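Local coordinates for surface presentation of antigens protein SpaK (Salmonella typhimurium, PDB 2FM8) that acts as a type III secretion chaperone, storing effectors such as SopE and SipA in the bacterial cytoplasm in a secretion-competent state for delivery to host cells, at residues Val52-Leu58 against Leu98-Val104; Ala13-Ser17 against Phe115-Asn120; Glu79-Phe83 against Gly121-Tyr125; Val65-Arg69 against Ser130-Met134; Ile6-Arg11 against Ile27-Ile33. One frame throughout, in Å; residues are numbered along the deposited sequence.

Interaction 1. Residues Val52-Leu58 against Leu98-Val104; sequences VWIWAQL and LTLKALV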
# COMPACT_ATOMS: atom_id res chain seq x y z
N VAL A 52 -3.27 21.75 14.61
CA VAL A 52 -3.21 20.87 15.76
C VAL A 52 -3.34 19.40 15.34
O VAL A 52 -4.33 19.00 14.72
CB VAL A 52 -4.25 21.22 16.80
CG1 VAL A 52 -4.19 20.24 17.96
CG2 VAL A 52 -3.99 22.65 17.30
N TRP A 53 -2.33 18.60 15.68
CA TRP A 53 -2.33 17.19 15.41
C TRP A 53 -2.41 16.33 16.68
O TRP A 53 -1.73 16.58 17.68
CB TRP A 53 -1.03 16.82 14.69
CG TRP A 53 -0.90 17.30 13.28
CD1 TRP A 53 -0.36 18.47 12.89
CD2 TRP A 53 -1.26 16.60 12.08
NE1 TRP A 53 -0.37 18.57 11.54
CE2 TRP A 53 -0.91 17.43 11.01
CE3 TRP A 53 -1.83 15.35 11.82
CZ2 TRP A 53 -1.13 17.06 9.67
CZ3 TRP A 53 -2.06 14.98 10.49
CH2 TRP A 53 -1.70 15.82 9.44
N ILE A 54 -3.23 15.28 16.61
CA ILE A 54 -3.23 14.22 17.63
C ILE A 54 -2.75 12.97 16.92
O ILE A 54 -3.24 12.67 15.82
CB ILE A 54 -4.64 13.99 18.21
CG1 ILE A 54 -5.19 15.26 18.86
CG2 ILE A 54 -4.67 12.84 19.25
CD1 ILE A 54 -6.73 15.18 19.08
N TRP A 55 -1.79 12.26 17.49
CA TRP A 55 -1.33 11.04 16.84
C TRP A 55 -0.79 10.02 17.82
O TRP A 55 -0.59 10.32 18.99
CB TRP A 55 -0.32 11.35 15.75
CG TRP A 55 1.10 11.54 16.20
CD1 TRP A 55 2.11 10.58 16.22
CD2 TRP A 55 1.68 12.74 16.66
NE1 TRP A 55 3.27 11.14 16.66
CE2 TRP A 55 3.04 12.46 16.95
CE3 TRP A 55 1.20 14.03 16.85
CZ2 TRP A 55 3.91 13.42 17.42
CZ3 TRP A 55 2.06 14.98 17.31
CH2 TRP A 55 3.40 14.69 17.59
N ALA A 56 -0.60 8.82 17.32
CA ALA A 56 -0.03 7.71 18.07
C ALA A 56 0.67 6.76 17.12
O ALA A 56 0.15 6.44 16.06
CB ALA A 56 -1.12 6.97 18.83
N GLN A 57 1.86 6.31 17.50
CA GLN A 57 2.47 5.13 16.88
C GLN A 57 1.78 3.86 17.33
O GLN A 57 1.40 3.74 18.49
CB GLN A 57 3.95 5.07 17.23
CG GLN A 57 4.74 6.18 16.59
CD GLN A 57 6.18 6.17 17.03
OE1 GLN A 57 6.64 5.21 17.65
NE2 GLN A 57 6.91 7.24 16.70
N LEU A 58 1.62 2.91 16.42
CA LEU A 58 0.76 1.78 16.69
C LEU A 58 1.49 0.49 17.06
O LEU A 58 0.84 -0.53 17.23
CB LEU A 58 -0.19 1.54 15.53
CG LEU A 58 -1.21 2.65 15.26
CD1 LEU A 58 -1.92 2.39 13.95
CD2 LEU A 58 -2.20 2.78 16.41
N LEU A 98 3.60 2.08 12.10
CA LEU A 98 2.43 2.74 11.58
C LEU A 98 1.91 3.79 12.58
O LEU A 98 1.84 3.53 13.80
CB LEU A 98 1.34 1.74 11.29
CG LEU A 98 0.15 2.28 10.50
CD1 LEU A 98 0.54 2.63 9.06
CD2 LEU A 98 -0.92 1.17 10.49
N THR A 99 1.50 4.94 12.06
CA THR A 99 1.02 6.04 12.88
C THR A 99 -0.43 6.41 12.53
O THR A 99 -0.81 6.49 11.36
CB THR A 99 1.98 7.23 12.72
OG1 THR A 99 3.27 6.84 13.25
CG2 THR A 99 1.54 8.41 13.52
N LEU A 100 -1.26 6.57 13.56
CA LEU A 100 -2.62 7.04 13.39
C LEU A 100 -2.62 8.53 13.72
O LEU A 100 -2.11 8.92 14.77
CB LEU A 100 -3.58 6.31 14.34
CG LEU A 100 -5.06 6.71 14.25
CD1 LEU A 100 -5.61 6.27 12.86
CD2 LEU A 100 -5.87 6.09 15.39
N LYS A 101 -3.22 9.34 12.86
CA LYS A 101 -3.08 10.80 12.99
C LYS A 101 -4.42 11.47 12.73
O LYS A 101 -5.13 11.10 11.78
CB LYS A 101 -2.10 11.39 11.95
CG LYS A 101 -0.78 10.71 11.80
CD LYS A 101 0.17 11.53 10.88
CE LYS A 101 -0.19 11.53 9.40
NZ LYS A 101 0.83 12.33 8.50
N ALA A 102 -4.72 12.48 13.52
CA ALA A 102 -5.87 13.34 13.31
C ALA A 102 -5.39 14.79 13.17
O ALA A 102 -4.74 15.33 14.09
CB ALA A 102 -6.81 13.23 14.49
N LEU A 103 -5.65 15.39 12.02
CA LEU A 103 -5.50 16.81 11.85
C LEU A 103 -6.80 17.38 12.35
O LEU A 103 -7.81 17.30 11.69
CB LEU A 103 -5.28 17.17 10.37
CG LEU A 103 -5.22 18.66 10.02
CD1 LEU A 103 -4.10 19.31 10.77
CD2 LEU A 103 -5.04 18.86 8.53
N VAL A 104 -6.77 17.95 13.54
CA VAL A 104 -8.00 18.34 14.22
C VAL A 104 -8.68 19.55 13.55
O VAL A 104 -8.05 20.57 13.29
CB VAL A 104 -7.74 18.71 15.67
CG1 VAL A 104 -9.05 19.00 16.38
CG2 VAL A 104 -6.98 17.58 16.39
O HOH W 1 -5.90 22.02 13.49
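W53 lays one face of its indole on L103: the leucine CD1 is 3.7 Å from W53 CE2, offset toward the rim, and L103 CB stands over the six-membered ring, 3.9 Å from its centroid, in a CH-pi contact. With CG turned beside the backbone N (chi1 -70°), the ring leans onto the facing strand, and its CZ3 also meets K101 CB. W55, on the same sheet face, does the reverse: its CG lies between backbone N and carbonyl carbon (chi1 83°), the indole heads away, and CD1 reaches T99 CG2 at 3.5 Å, the two side chains side by side. I54 instead crosses V104, CD1 to CG2 3.6 Å, while L58 CD1 and L98 CD2 run alongside each other at 3.8 Å. Along the backbone, I54 with A102 and A56 with L100 are hydrogen-bonded pairs, and one water joins V52 N to V104 O. Helix 112-132 covers the I54 and A56 side through F122 and L126; W53, W55 and K101 touch apolar side chains of a chain of another protein. This is the pairing of two inner strands of the antiparallel sheet in the alpha+beta fold of a type III secretion chaperone.

Interaction 2. Residues Ala13-Ser17 against Phe115-Asn120; sequences ALEVS and FSTALN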
# COMPACT_ATOMS: atom_id res chain seq x y z
N ALA A 13 -9.53 19.97 28.62
CA ALA A 13 -10.17 18.75 28.11
C ALA A 13 -10.07 17.57 29.06
O ALA A 13 -11.02 16.78 29.19
CB ALA A 13 -9.58 18.36 26.75
N LEU A 14 -8.92 17.44 29.70
CA LEU A 14 -8.68 16.33 30.61
C LEU A 14 -9.48 16.52 31.87
O LEU A 14 -9.95 15.54 32.45
CB LEU A 14 -7.19 16.19 30.93
CG LEU A 14 -6.31 15.78 29.75
CD1 LEU A 14 -4.85 15.83 30.20
CD2 LEU A 14 -6.66 14.39 29.19
N GLU A 15 -9.69 17.77 32.27
CA GLU A 15 -10.57 18.09 33.39
C GLU A 15 -12.00 17.72 33.06
O GLU A 15 -12.64 17.04 33.86
CB GLU A 15 -10.49 19.57 33.76
CG GLU A 15 -11.21 19.91 35.07
CD GLU A 15 -11.01 21.37 35.49
OE1 GLU A 15 -10.80 22.23 34.59
OE2 GLU A 15 -11.06 21.65 36.71
N VAL A 16 -12.50 18.16 31.90
CA VAL A 16 -13.84 17.75 31.42
C VAL A 16 -13.99 16.19 31.45
O VAL A 16 -15.03 15.66 31.82
CB VAL A 16 -14.12 18.24 29.96
CG1 VAL A 16 -15.42 17.60 29.37
CG2 VAL A 16 -14.21 19.77 29.91
N SER A 17 -12.93 15.49 31.08
CA SER A 17 -12.95 14.02 31.01
C SER A 17 -12.93 13.36 32.38
O SER A 17 -13.20 12.17 32.48
CB SER A 17 -11.74 13.52 30.21
OG SER A 17 -11.83 13.95 28.87
N PHE A 115 -12.57 20.03 22.68
CA PHE A 115 -11.32 19.32 22.51
C PHE A 115 -11.35 17.94 23.19
O PHE A 115 -10.74 17.01 22.69
CB PHE A 115 -10.11 20.15 22.95
CG PHE A 115 -8.80 19.61 22.44
CD1 PHE A 115 -8.58 19.45 21.08
CD2 PHE A 115 -7.79 19.22 23.34
CE1 PHE A 115 -7.39 18.94 20.60
CE2 PHE A 115 -6.59 18.71 22.87
CZ PHE A 115 -6.38 18.55 21.50
N SER A 116 -12.05 17.85 24.31
CA SER A 116 -12.28 16.59 25.01
C SER A 116 -12.99 15.58 24.12
O SER A 116 -12.65 14.43 24.14
CB SER A 116 -13.08 16.80 26.30
OG SER A 116 -13.10 15.64 27.12
N THR A 117 -13.95 16.04 23.33
CA THR A 117 -14.62 15.17 22.36
C THR A 117 -13.62 14.59 21.36
O THR A 117 -13.67 13.39 21.05
CB THR A 117 -15.74 15.93 21.62
OG1 THR A 117 -16.78 16.26 22.57
CG2 THR A 117 -16.32 15.12 20.46
N ALA A 118 -12.73 15.44 20.87
CA ALA A 118 -11.69 14.99 19.96
C ALA A 118 -10.73 14.00 20.63
O ALA A 118 -10.37 13.01 20.03
CB ALA A 118 -10.90 16.19 19.41
N LEU A 119 -10.27 14.30 21.85
CA LEU A 119 -9.31 13.42 22.52
C LEU A 119 -9.89 12.05 22.88
O LEU A 119 -9.21 11.03 22.76
CB LEU A 119 -8.74 14.04 23.80
CG LEU A 119 -7.68 15.14 23.70
CD1 LEU A 119 -7.32 15.67 25.13
CD2 LEU A 119 -6.46 14.65 23.01
N ASN A 120 -11.12 12.04 23.38
CA ASN A 120 -11.78 10.79 23.76
C ASN A 120 -12.14 9.98 22.53
O ASN A 120 -12.06 8.75 22.53
CB ASN A 120 -13.01 11.10 24.60
CG ASN A 120 -12.65 11.49 26.03
OD1 ASN A 120 -12.22 10.65 26.82
ND2 ASN A 120 -12.82 12.76 26.35
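The helical segments around A13 and S116 cross steeply, at -76° with axes 8.7 Å apart, and their CA atoms close to 4.3 Å at the crossing. It is a helix-helix crossing made on small residues: A13 and S116 face each other where helix 6-17 meets helix 112-132. A13 CB presses on the backbone, 3.5 Å from S116 N, and also lies 3.9 Å from L119 CD1 and beside the F115 ring, which carries on toward I45 and I54 in the sheet. V16 CG1 rests against S116 OG and CB. The polar part gathers around two hydroxyls. S116 OG, swung anti to its own N (chi1 -169°), comes 2.7 Å from S17 OG and 3.1 Å from A13 O. S17 OG is gripped a second time by N120 ND2 at 3.0 Å, a nearly straight bond lying close to the amide plane. N120 OD1 is hydrogen-bonded to a polar side chain of a chain of another protein, so both ends of the amide are held. Its ND2 also gives a hydrogen bond to S116 O, reaching that carbonyl from the face opposite to the one used by N120 N.

Interaction 3. Residues Glu79-Phe83 against Gly121-Tyr125; sequences EGCHF and GFYNY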
# COMPACT_ATOMS: atom_id res chain seq x y z
N GLU A 79 -14.90 4.70 7.58
CA GLU A 79 -16.05 4.97 8.41
C GLU A 79 -16.07 6.44 8.91
O GLU A 79 -17.13 6.97 9.27
CB GLU A 79 -16.22 3.92 9.52
CG GLU A 79 -15.44 4.14 10.77
CD GLU A 79 -15.85 3.15 11.90
OE1 GLU A 79 -16.18 1.97 11.57
OE2 GLU A 79 -15.82 3.59 13.09
N GLY A 80 -14.91 7.09 8.90
CA GLY A 80 -14.86 8.53 9.10
C GLY A 80 -14.61 8.94 10.54
O GLY A 80 -14.63 8.12 11.47
N CYS A 81 -14.35 10.23 10.71
CA CYS A 81 -13.95 10.78 11.98
C CYS A 81 -14.44 12.23 12.02
O CYS A 81 -13.93 13.09 11.28
CB CYS A 81 -12.45 10.72 12.14
SG CYS A 81 -11.87 11.48 13.61
N HIS A 82 -15.42 12.48 12.86
CA HIS A 82 -16.14 13.75 12.89
C HIS A 82 -15.28 14.94 13.35
O HIS A 82 -15.67 16.07 13.10
CB HIS A 82 -17.38 13.67 13.81
CG HIS A 82 -18.39 12.63 13.39
ND1 HIS A 82 -19.05 12.67 12.18
CD2 HIS A 82 -18.87 11.54 14.05
CE1 HIS A 82 -19.88 11.63 12.11
NE2 HIS A 82 -19.78 10.93 13.23
N PHE A 83 -14.15 14.71 14.02
CA PHE A 83 -13.34 15.82 14.57
C PHE A 83 -12.06 16.12 13.76
O PHE A 83 -11.29 17.03 14.09
CB PHE A 83 -13.02 15.61 16.08
CG PHE A 83 -12.29 14.33 16.37
CD1 PHE A 83 -10.92 14.24 16.20
CD2 PHE A 83 -12.98 13.20 16.78
CE1 PHE A 83 -10.24 13.04 16.45
CE2 PHE A 83 -12.31 12.00 17.01
CZ PHE A 83 -10.95 11.93 16.85
N GLY A 121 -12.53 10.68 21.46
CA GLY A 121 -12.80 10.04 20.19
C GLY A 121 -11.54 9.39 19.63
O GLY A 121 -11.57 8.26 19.16
N PHE A 122 -10.44 10.12 19.68
CA PHE A 122 -9.15 9.57 19.28
C PHE A 122 -8.79 8.36 20.11
O PHE A 122 -8.36 7.36 19.58
CB PHE A 122 -8.02 10.60 19.34
CG PHE A 122 -6.76 10.12 18.67
CD1 PHE A 122 -6.52 10.41 17.33
CD2 PHE A 122 -5.83 9.36 19.35
CE1 PHE A 122 -5.38 9.93 16.69
CE2 PHE A 122 -4.68 8.90 18.73
CZ PHE A 122 -4.46 9.19 17.39
N TYR A 123 -8.96 8.44 21.42
CA TYR A 123 -8.77 7.25 22.28
C TYR A 123 -9.55 6.02 21.78
O TYR A 123 -9.00 4.91 21.71
CB TYR A 123 -9.17 7.59 23.73
CG TYR A 123 -8.93 6.48 24.71
CD1 TYR A 123 -7.71 6.35 25.36
CD2 TYR A 123 -9.92 5.54 24.97
CE1 TYR A 123 -7.48 5.31 26.25
CE2 TYR A 123 -9.69 4.48 25.88
CZ TYR A 123 -8.47 4.38 26.52
OH TYR A 123 -8.24 3.35 27.42
N ASN A 124 -10.84 6.20 21.49
CA ASN A 124 -11.66 5.14 20.99
C ASN A 124 -11.05 4.51 19.71
O ASN A 124 -10.92 3.28 19.58
CB ASN A 124 -13.05 5.68 20.61
CG ASN A 124 -13.98 5.84 21.77
OD1 ASN A 124 -13.75 5.35 22.87
ND2 ASN A 124 -15.07 6.55 21.52
N TYR A 125 -10.66 5.36 18.77
CA TYR A 125 -10.06 4.84 17.53
C TYR A 125 -8.71 4.22 17.76
O TYR A 125 -8.35 3.25 17.12
CB TYR A 125 -9.93 5.91 16.46
CG TYR A 125 -11.23 6.38 15.91
CD1 TYR A 125 -12.01 5.59 15.06
CD2 TYR A 125 -11.68 7.65 16.22
CE1 TYR A 125 -13.22 6.11 14.52
CE2 TYR A 125 -12.85 8.14 15.73
CZ TYR A 125 -13.62 7.39 14.91
OH TYR A 125 -14.78 8.01 14.48
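F83 and G121 mark the closest backbone approach, CA to CA 8.1 Å, where the irregular segment E79-F83 passes the helical segment G121-Y125. The loop segment leaves helix 62-78 at G80, whose positive phi of 94° turns the chain away. At this separation the backbones do not touch, and aromatic rings from both sides make the contact. F83, its CG set between backbone N and carbonyl carbon (chi1 58°), pushes its ring end onto the helix: CZ is 3.4 Å from F122 N, and CE2 reaches G121 CA at 3.8 Å, close in because glycine puts no side chain there. The same CZ touches F122 CB at 4.1 Å. Y125 reaches the other way, from helix to loop, and its ring passes along G80 and C81 until OH is 3.0 Å from G80 O. F83 CE2 and E79 OE2 both come to the edge of the tyrosine ring, the latter 3.9 Å from CE1, with carboxylate and ring planes 73° apart. C81 SG fills the angle between the two rings. It sits over the centre of the F83 ring, 3.3 Å above its plane, and meets Y125 obliquely, 4.1 Å from CE2, as a sulfur-aromatic contact. The loop is itself fastened by backbone bonds from C81 to G87 and from F83 to H105. F83 also packs on A102 of strand 97-103, and F122 extends inward to I54 and A56 of strand 51-57, so the loop and helix 112-132 meet beside the central strands of the sheet.

Interaction 4. Residues Val65-Arg69 against Ser130-Met134; sequences VLQQR and SRSLM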
# COMPACT_ATOMS: atom_id res chain seq x y z
N VAL A 65 2.05 -6.40 10.47
CA VAL A 65 0.69 -6.90 10.62
C VAL A 65 -0.21 -6.24 9.57
O VAL A 65 -1.14 -6.87 9.06
CB VAL A 65 0.14 -6.69 12.03
CG1 VAL A 65 -1.29 -7.17 12.10
CG2 VAL A 65 1.01 -7.48 13.05
N LEU A 66 0.09 -4.98 9.23
CA LEU A 66 -0.63 -4.27 8.17
C LEU A 66 -0.69 -5.05 6.84
O LEU A 66 -1.66 -4.96 6.09
CB LEU A 66 -0.06 -2.88 7.99
CG LEU A 66 -0.81 -1.90 7.07
CD1 LEU A 66 -2.24 -1.59 7.52
CD2 LEU A 66 -0.03 -0.63 6.97
N GLN A 67 0.34 -5.84 6.55
CA GLN A 67 0.37 -6.67 5.34
C GLN A 67 -0.82 -7.64 5.23
O GLN A 67 -1.22 -8.01 4.15
CB GLN A 67 1.69 -7.46 5.26
CG GLN A 67 2.95 -6.59 5.32
CD GLN A 67 4.21 -7.39 5.38
OE1 GLN A 67 4.28 -8.55 4.90
NE2 GLN A 67 5.25 -6.77 5.92
N GLN A 68 -1.36 -8.06 6.37
CA GLN A 68 -2.48 -8.97 6.41
C GLN A 68 -3.79 -8.28 6.74
O GLN A 68 -4.83 -8.85 6.50
CB GLN A 68 -2.24 -10.05 7.47
CG GLN A 68 -1.30 -11.16 7.05
CD GLN A 68 -1.00 -12.13 8.21
OE1 GLN A 68 -1.75 -12.18 9.21
NE2 GLN A 68 0.09 -12.88 8.10
N ARG A 69 -3.74 -7.08 7.30
CA ARG A 69 -4.94 -6.41 7.84
C ARG A 69 -5.31 -5.11 7.17
O ARG A 69 -6.12 -4.33 7.71
CB ARG A 69 -4.76 -6.20 9.34
CG ARG A 69 -5.50 -7.22 10.14
CD ARG A 69 -4.63 -8.27 10.64
NE ARG A 69 -5.42 -9.44 10.98
CZ ARG A 69 -5.16 -10.27 12.00
NH1 ARG A 69 -4.10 -10.06 12.83
NH2 ARG A 69 -5.99 -11.32 12.20
N SER A 130 -5.34 -0.17 17.10
CA SER A 130 -4.26 -0.98 17.69
C SER A 130 -4.66 -2.47 17.79
O SER A 130 -3.85 -3.36 17.50
CB SER A 130 -3.79 -0.37 19.04
OG SER A 130 -4.73 -0.58 20.06
N ARG A 131 -5.91 -2.75 18.14
CA ARG A 131 -6.41 -4.12 18.18
C ARG A 131 -6.51 -4.75 16.80
O ARG A 131 -6.23 -5.94 16.64
CB ARG A 131 -7.78 -4.18 18.91
CG ARG A 131 -7.68 -3.92 20.40
CD ARG A 131 -8.98 -3.57 21.03
NE ARG A 131 -8.87 -3.57 22.48
CZ ARG A 131 -9.87 -3.80 23.33
NH1 ARG A 131 -11.10 -4.03 22.89
NH2 ARG A 131 -9.62 -3.85 24.62
N SER A 132 -6.91 -3.98 15.79
CA SER A 132 -6.90 -4.51 14.43
C SER A 132 -5.48 -4.89 13.96
O SER A 132 -5.35 -5.69 13.03
CB SER A 132 -7.49 -3.54 13.40
OG SER A 132 -8.89 -3.40 13.57
N LEU A 133 -4.46 -4.28 14.56
CA LEU A 133 -3.05 -4.56 14.18
C LEU A 133 -2.32 -5.48 15.14
O LEU A 133 -1.10 -5.60 15.10
CB LEU A 133 -2.29 -3.26 14.02
CG LEU A 133 -2.73 -2.50 12.77
CD1 LEU A 133 -2.36 -1.05 12.93
CD2 LEU A 133 -2.17 -3.06 11.48
N MET A 134 -3.08 -6.16 15.96
CA MET A 134 -2.50 -7.08 16.91
C MET A 134 -2.16 -8.34 16.14
O MET A 134 -2.97 -8.78 15.30
CB MET A 134 -3.49 -7.37 18.04
CG MET A 134 -2.84 -7.55 19.36
SD MET A 134 -4.01 -7.78 20.72
CE MET A 134 -4.63 -9.41 20.19
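R69 runs beside the final carbonyl groups of helix 112-132 and the residues just after it, meeting them atom by atom. Its CB is 3.8 Å from S132 O, CG closes in to 3.3 Å from that oxygen, and CD moves off again to 3.6 Å. The bend at chi2 (101°) turns the chain along the segment instead of letting it run straight out, and at the tip NH1 comes 3.0 Å from M134 O. The angle there is too poor for a hydrogen bond, so what remains is probably a general electrostatic attraction between the guanidinium and that carbonyl. One turn earlier, V65 straddles L133 O, with CG1 at 3.4 Å and CG2 at a similar distance. L133 answers with its own side chain: with CG anti to the carbonyl carbon, its CD2 comes within 3.7 Å of L66 N and also touches L66 CB at 4.1 Å. The same leucine packs on I73, L58 and L98, tying the chain terminus to the sheet. S132 turns its hydroxyl elsewhere and is hydrogen-bonded to E72, one turn further along helix 62-78. L66 also packs on L98 and on L74 of the second subunit, where Q67 likewise meets Y71 of that subunit. Thus the C-terminal end of helix 112-132 packs on the first turns of helix 62-78, next to the dimer interface of this class IB secretion chaperone.

Interaction 5. Residues Ile6-Arg11 against Ile27-Ile33; sequences IAELVR and IDSHSTI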
# COMPACT_ATOMS: atom_id res chain seq x y z
N ILE A 6 -2.14 25.48 23.62
CA ILE A 6 -2.44 24.04 23.55
C ILE A 6 -2.39 23.34 24.93
O ILE A 6 -3.24 22.51 25.25
CB ILE A 6 -1.56 23.33 22.47
CG1 ILE A 6 -2.08 21.91 22.19
CG2 ILE A 6 -0.10 23.27 22.85
CD1 ILE A 6 -3.49 21.86 21.67
N ALA A 7 -1.41 23.69 25.76
CA ALA A 7 -1.36 23.18 27.13
C ALA A 7 -2.67 23.48 27.86
O ALA A 7 -3.23 22.61 28.53
CB ALA A 7 -0.16 23.76 27.90
N GLU A 8 -3.20 24.69 27.72
CA GLU A 8 -4.40 25.04 28.46
C GLU A 8 -5.63 24.33 27.90
O GLU A 8 -6.53 23.94 28.66
CB GLU A 8 -4.61 26.54 28.58
CG GLU A 8 -3.76 27.21 29.68
CD GLU A 8 -3.60 26.39 31.01
OE1 GLU A 8 -4.63 25.97 31.62
OE2 GLU A 8 -2.43 26.17 31.42
N LEU A 9 -5.63 24.14 26.59
CA LEU A 9 -6.66 23.35 25.95
C LEU A 9 -6.66 21.89 26.44
O LEU A 9 -7.72 21.35 26.79
CB LEU A 9 -6.51 23.39 24.42
CG LEU A 9 -7.78 23.10 23.64
CD1 LEU A 9 -8.89 24.08 24.02
CD2 LEU A 9 -7.51 23.12 22.13
N VAL A 10 -5.48 21.28 26.46
CA VAL A 10 -5.32 19.90 26.90
C VAL A 10 -5.73 19.76 28.38
O VAL A 10 -6.46 18.85 28.75
CB VAL A 10 -3.86 19.44 26.68
CG1 VAL A 10 -3.56 18.14 27.42
CG2 VAL A 10 -3.58 19.25 25.18
N ARG A 11 -5.25 20.68 29.21
CA ARG A 11 -5.53 20.65 30.65
C ARG A 11 -7.07 20.70 30.87
O ARG A 11 -7.66 19.93 31.64
CB ARG A 11 -4.77 21.79 31.34
CG ARG A 11 -5.00 21.90 32.80
CD ARG A 11 -4.07 22.95 33.54
NE ARG A 11 -2.79 22.33 33.95
CZ ARG A 11 -1.61 22.48 33.33
NH1 ARG A 11 -1.47 23.28 32.26
NH2 ARG A 11 -0.54 21.84 33.80
N ILE A 27 3.82 20.82 31.27
CA ILE A 27 3.48 21.03 29.86
C ILE A 27 3.30 22.54 29.72
O ILE A 27 2.66 23.18 30.57
CB ILE A 27 2.22 20.25 29.42
CG1 ILE A 27 1.00 20.67 30.25
CG2 ILE A 27 2.47 18.74 29.57
CD1 ILE A 27 -0.30 20.04 29.81
N ASP A 28 3.90 23.11 28.68
CA ASP A 28 4.03 24.57 28.53
C ASP A 28 5.30 24.98 27.78
O ASP A 28 5.53 26.16 27.58
CB ASP A 28 3.97 25.34 29.87
CG ASP A 28 5.09 24.93 30.86
OD1 ASP A 28 5.88 23.99 30.57
OD2 ASP A 28 5.15 25.56 31.95
N SER A 29 6.12 24.01 27.39
CA SER A 29 7.35 24.28 26.64
C SER A 29 7.10 24.34 25.14
O SER A 29 8.04 24.53 24.37
CB SER A 29 8.41 23.22 26.96
OG SER A 29 8.79 23.26 28.34
N HIS A 30 5.84 24.19 24.73
CA HIS A 30 5.46 24.14 23.32
C HIS A 30 6.26 23.08 22.56
O HIS A 30 6.67 23.28 21.41
CB HIS A 30 5.64 25.52 22.66
CG HIS A 30 4.90 26.62 23.34
ND1 HIS A 30 5.54 27.61 24.06
CD2 HIS A 30 3.58 26.87 23.45
CE1 HIS A 30 4.64 28.43 24.57
NE2 HIS A 30 3.44 28.01 24.21
N SER A 31 6.49 21.94 23.22
CA SER A 31 6.89 20.71 22.54
C SER A 31 5.62 19.85 22.46
O SER A 31 4.53 20.24 22.87
CB SER A 31 7.97 19.94 23.33
OG SER A 31 8.73 20.77 24.16
N THR A 32 5.80 18.63 21.99
CA THR A 32 4.74 17.67 21.99
C THR A 32 4.33 17.30 23.41
O THR A 32 5.18 17.03 24.25
CB THR A 32 5.20 16.48 21.21
OG1 THR A 32 5.56 16.93 19.90
CG2 THR A 32 4.13 15.43 21.12
N ILE A 33 3.02 17.34 23.65
CA ILE A 33 2.41 16.83 24.87
C ILE A 33 2.12 15.34 24.65
O ILE A 33 1.64 14.95 23.58
CB ILE A 33 1.11 17.57 25.18
CG1 ILE A 33 1.41 19.03 25.47
CG2 ILE A 33 0.38 16.97 26.37
CD1 ILE A 33 0.21 19.89 25.55
O HOH W 2 2.50 22.37 33.01
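A7 and V10 of helix 6-17 meet I27 and I33 in the close-packed part of the contact. I33 sends its CD1 between the helical residues: it slides past V10 in the opposite direction, reaching CG2 at 3.9 Å, lies 4.0 Å from A7 CA and brushes I6 CG2 at 4.3 Å. I27 comes in beside it. Its CG1 sits between backbone N and carbonyl carbon (chi1 60°), which brings that atom to 4.1 Å from A7 CB, while CD1 lies near A7 O. A7 CB also touches I27 O, so the alanine CB meets both main chain and side chain of one isoleucine. The fold here is a helix laid over the outer strand 32-37 of the antiparallel sheet, with I6 and V10 continuing onto I45 of the next strand. T32 and I33 pair in antiparallel fashion with a strand of a chain of another protein, so the sheet runs on across the interface, a beta-strand addition. Toward solvent the contact turns polar and thins out. R11, bent at chi3 (-87°), brings its guanidinium obliquely against I27 CG1, with NH2 at 4.0 Å, and a salt bridge to E8 OE2, with a weak hydrogen bond, holds NH1. A water at the edge of the guanidinium, in its plane, accepts from R11 NH2 and from I27 N, the latter at 2.7 Å. Beyond it the exposed D28-H30 part of the loop leaves the helix; S29 OG there is hydrogen-bonded to an acidic side chain of the other protein's chain.

How the interactions relate
Interaction 1 lies about 5 Å from the chain's centre and touches all four others. Helix 112-132 is shared by interactions 2, 3 and 4, in that order from its start to its end; helix 6-17 joins interactions 5 and 2, whose centres are 14 Å apart. Along the chain, interaction 5 closes before interactions 1, 3 and 4 open, and interaction 2 spans from helix 6-17 to helix 112-132 around interaction 1. Interactions 4 and 5 stand 31 Å apart on opposite sides of the centre: interaction 4 borders the second subunit, while interaction 5 extends the sheet into the chain of another protein. Early and late parts of the sequence thus close one compact domain between two interfaces.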